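Local coordinates for putative phosphatase (Clostridium difficile, PDB 3SD7), which is a putative phosphatase of the haloacid dehalogenase-like hydrolase family that probably hydrolyses phosphate esters, at residues Y174-C179 with I203-I208. Numbering follows the deposited sequence.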
ATOM      1  N   TYR A 174     -13.138   6.589   6.453  1.00 29.02           N
ATOM      2  CA  TYR A 174     -12.565   7.697   7.224  1.00 27.95           C
ATOM      3  C   TYR A 174     -12.153   8.857   6.320  1.00 27.38           C
ATOM      4  O   TYR A 174     -12.476  10.000   6.575  1.00 27.12           O
ATOM      5  CB  TYR A 174     -11.352   7.220   8.073  1.00 27.40           C
ATOM      6  CG  TYR A 174     -10.612   8.365   8.756  1.00 29.20           C
ATOM      7  CD1 TYR A 174     -11.131   8.984   9.890  1.00 38.75           C
ATOM      8  CD2 TYR A 174      -9.419   8.838   8.254  1.00 28.72           C
ATOM      9  CE1 TYR A 174     -10.456  10.051  10.497  1.00 38.77           C
ATOM     10  CE2 TYR A 174      -8.749   9.899   8.854  1.00 28.98           C
ATOM     11  CZ  TYR A 174      -9.260  10.492   9.953  1.00 33.90           C
ATOM     12  OH  TYR A 174      -8.560  11.545  10.532  1.00 39.16           O
ATOM     13  N   VAL A 175     -11.470   8.546   5.221  1.00 26.21           N
ATOM     14  CA  VAL A 175     -10.945   9.575   4.372  1.00 27.04           C
ATOM     15  C   VAL A 175     -12.054  10.257   3.553  1.00 27.84           C
ATOM     16  O   VAL A 175     -12.019  11.466   3.353  1.00 27.37           O
ATOM     17  CB  VAL A 175      -9.700   8.996   3.606  1.00 28.71           C
ATOM     18  CG1 VAL A 175     -10.115   8.373   2.289  1.00 26.73           C
ATOM     19  CG2 VAL A 175      -8.659  10.024   3.463  1.00 33.09           C
ATOM     20  N   LEU A 176     -13.078   9.506   3.130  1.00 27.60           N
ATOM     21  CA  LEU A 176     -14.241  10.121   2.483  1.00 30.77           C
ATOM     22  C   LEU A 176     -15.020  11.020   3.444  1.00 30.89           C
ATOM     23  O   LEU A 176     -15.559  12.069   3.046  1.00 32.89           O
ATOM     24  CB  LEU A 176     -15.200   9.063   1.927  1.00 30.97           C
ATOM     25  CG  LEU A 176     -14.710   8.296   0.717  1.00 35.00           C
ATOM     26  CD1 LEU A 176     -15.837   7.341   0.317  1.00 34.98           C
ATOM     27  CD2 LEU A 176     -14.334   9.244  -0.431  1.00 32.90           C
ATOM     28  N   ASP A 177     -15.115  10.612   4.710  1.00 31.14           N
ATOM     29  CA  ASP A 177     -15.827  11.421   5.668  1.00 32.82           C
ATOM     30  C   ASP A 177     -15.121  12.776   5.828  1.00 30.85           C
ATOM     31  O   ASP A 177     -15.782  13.770   6.036  1.00 32.42           O
ATOM     32  CB  ASP A 177     -15.986  10.708   7.001  1.00 33.79           C
ATOM     33  CG  ASP A 177     -16.993   9.539   6.941  1.00 37.42           C
ATOM     34  OD1 ASP A 177     -17.758   9.436   5.959  1.00 43.81           O
ATOM     35  OD2 ASP A 177     -17.019   8.740   7.891  1.00 40.47           O
ATOM     36  N   LEU A 178     -13.798  12.810   5.706  1.00 26.80           N
ATOM     37  CA  LEU A 178     -13.050  14.077   5.826  1.00 27.15           C
ATOM     38  C   LEU A 178     -13.371  15.026   4.674  1.00 28.89           C
ATOM     39  O   LEU A 178     -13.251  16.235   4.826  1.00 30.36           O
ATOM     40  CB  LEU A 178     -11.538  13.850   5.827  1.00 26.58           C
ATOM     41  CG  LEU A 178     -10.937  13.084   6.995  1.00 25.97           C
ATOM     42  CD1 LEU A 178      -9.450  12.832   6.731  1.00 24.06           C
ATOM     43  CD2 LEU A 178     -11.202  13.817   8.344  1.00 30.71           C
ATOM     44  N   CYS A 179     -13.765  14.465   3.534  1.00 27.13           N
ATOM     45  CA  CYS A 179     -14.072  15.236   2.343  1.00 29.33           C
ATOM     46  C   CYS A 179     -15.513  15.635   2.280  1.00 32.71           C
ATOM     47  O   CYS A 179     -15.880  16.391   1.372  1.00 34.24           O
ATOM     48  CB  CYS A 179     -13.726  14.452   1.093  1.00 27.49           C
ATOM     49  SG  CYS A 179     -11.917  14.211   0.916  1.00 30.20           S
ATOM     50  N   ILE A 203     -17.894  -0.108   0.671  1.00 33.88           N
ATOM     51  CA  ILE A 203     -18.223   1.296   0.757  1.00 34.40           C
ATOM     52  C   ILE A 203     -19.157   1.728  -0.374  1.00 37.26           C
ATOM     53  O   ILE A 203     -19.866   2.726  -0.246  1.00 40.47           O
ATOM     54  CB  ILE A 203     -16.922   2.139   0.752  1.00 32.43           C
ATOM     55  CG1 ILE A 203     -16.059   1.756   1.957  1.00 31.82           C
ATOM     56  CG2 ILE A 203     -17.236   3.637   0.757  1.00 34.17           C
ATOM     57  CD1 ILE A 203     -16.751   1.941   3.305  1.00 36.34           C
ATOM     58  N   GLY A 204     -19.179   0.971  -1.466  1.00 36.57           N
ATOM     59  CA  GLY A 204     -20.044   1.277  -2.597  1.00 39.05           C
ATOM     60  C   GLY A 204     -19.420   2.221  -3.606  1.00 37.48           C
ATOM     61  O   GLY A 204     -20.105   3.063  -4.185  1.00 38.88           O
ATOM     62  N   ILE A 205     -18.116   2.106  -3.800  1.00 33.13           N
ATOM     63  CA  ILE A 205     -17.412   2.899  -4.786  1.00 31.46           C
ATOM     64  C   ILE A 205     -16.728   1.993  -5.817  1.00 32.04           C
ATOM     65  O   ILE A 205     -16.469   0.794  -5.560  1.00 32.59           O
ATOM     66  CB  ILE A 205     -16.376   3.868  -4.137  1.00 28.80           C
ATOM     67  CG1 ILE A 205     -15.310   3.117  -3.352  1.00 27.22           C
ATOM     68  CG2 ILE A 205     -17.097   4.857  -3.173  1.00 29.58           C
ATOM     69  CD1 ILE A 205     -14.230   4.028  -2.787  1.00 25.65           C
ATOM     70  N   ASP A 206     -16.446   2.578  -6.978  1.00 31.08           N
ATOM     71  CA  ASP A 206     -15.750   1.912  -8.054  1.00 30.56           C
ATOM     72  C   ASP A 206     -14.285   1.652  -7.675  1.00 27.76           C
ATOM     73  O   ASP A 206     -13.768   2.189  -6.672  1.00 24.39           O
ATOM     74  CB  ASP A 206     -15.836   2.738  -9.351  1.00 31.70           C
ATOM     75  CG  ASP A 206     -17.225   2.675 -10.009  1.00 37.53           C
ATOM     76  OD1 ASP A 206     -18.087   1.901  -9.544  1.00 38.16           O
ATOM     77  OD2 ASP A 206     -17.451   3.399 -11.013  1.00 39.38           O
ATOM     78  N   SER A 207     -13.633   0.808  -8.473  1.00 27.26           N
ATOM     79  CA  SER A 207     -12.267   0.423  -8.241  1.00 24.61           C
ATOM     80  C   SER A 207     -11.458   0.128  -9.486  1.00 25.33           C
ATOM     81  O   SER A 207     -11.972  -0.349 -10.503  1.00 26.00           O
ATOM     82  CB  SER A 207     -12.213  -0.828  -7.341  1.00 26.20           C
ATOM     83  OG  SER A 207     -12.987  -1.887  -7.891  1.00 27.39           O
ATOM     84  N   ILE A 208     -10.162   0.393  -9.365  1.00 23.88           N
ATOM     85  CA  ILE A 208      -9.172   0.024 -10.356  1.00 22.96           C
ATOM     86  C   ILE A 208      -8.220  -0.954  -9.648  1.00 22.40           C
ATOM     87  O   ILE A 208      -7.600  -0.616  -8.619  1.00 22.34           O
ATOM     88  CB  ILE A 208      -8.311   1.194 -10.843  1.00 23.68           C
ATOM     89  CG1 ILE A 208      -9.180   2.246 -11.538  1.00 26.21           C
ATOM     90  CG2 ILE A 208      -7.228   0.646 -11.830  1.00 25.80           C
ATOM     91  CD1 ILE A 208      -8.405   3.480 -12.019  1.00 25.43           C
TER
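Leu176 meets Ile203 and Ile205 inside the Rossmann-like fold of a haloacid dehalogenase-like hydrolase. Helix 168-179 brings the leucine. The two isoleucines sit at the turn from helix 194-203 into strand 206-210. That turn belongs to a beta-alpha-beta crossover, which joins the neighbouring parallel strands 187-191 and 206-210. The contact is small, burying 79 Å² in all, and entirely apolar.

One leucine methyl does the touching. CD1 of Leu176 is anti to CA (chi2 -178°), and this carries it across to both isoleucines. It lies 4.0 Å from Ile203 CG2 and 4.5 Å from Ile205 CG2. Leu176 and Ile203 do not meet head-on. Their side chains run past each other in opposite directions, and the touch is methyl to methyl. In Ile203 the CG2 methyl is anti to the backbone N, which turns this branch to the leucine. CG1 is left beside the N, on another side of CB. Beyond the leucine, Ile203 also packs on Asn169, Ile172 and Gln173 of the same helix.

Gly204 shapes the bend between the isoleucines. With a positive phi of 88°, it is the C-prime residue of a Schellman motif that ends helix 194-203. Ile203 and Ile205, on either side of this glycine in sequence, both point toward helix 168-179. The sheet adds to the apolar surroundings: Leu176 and Ile205 both touch Val187, at the start of strand 187-191. The sodium ligand Asp192 follows the other end of that strand, so this packing is separate from the metal site. Beyond Ile205 the chain enters the sheet, and Asp206 forms a salt bridge with Lys27. The two branch methyls that receive the leucine are themselves neighbours, with Ile203 CG2 4.1 Å from Ile205 CG2.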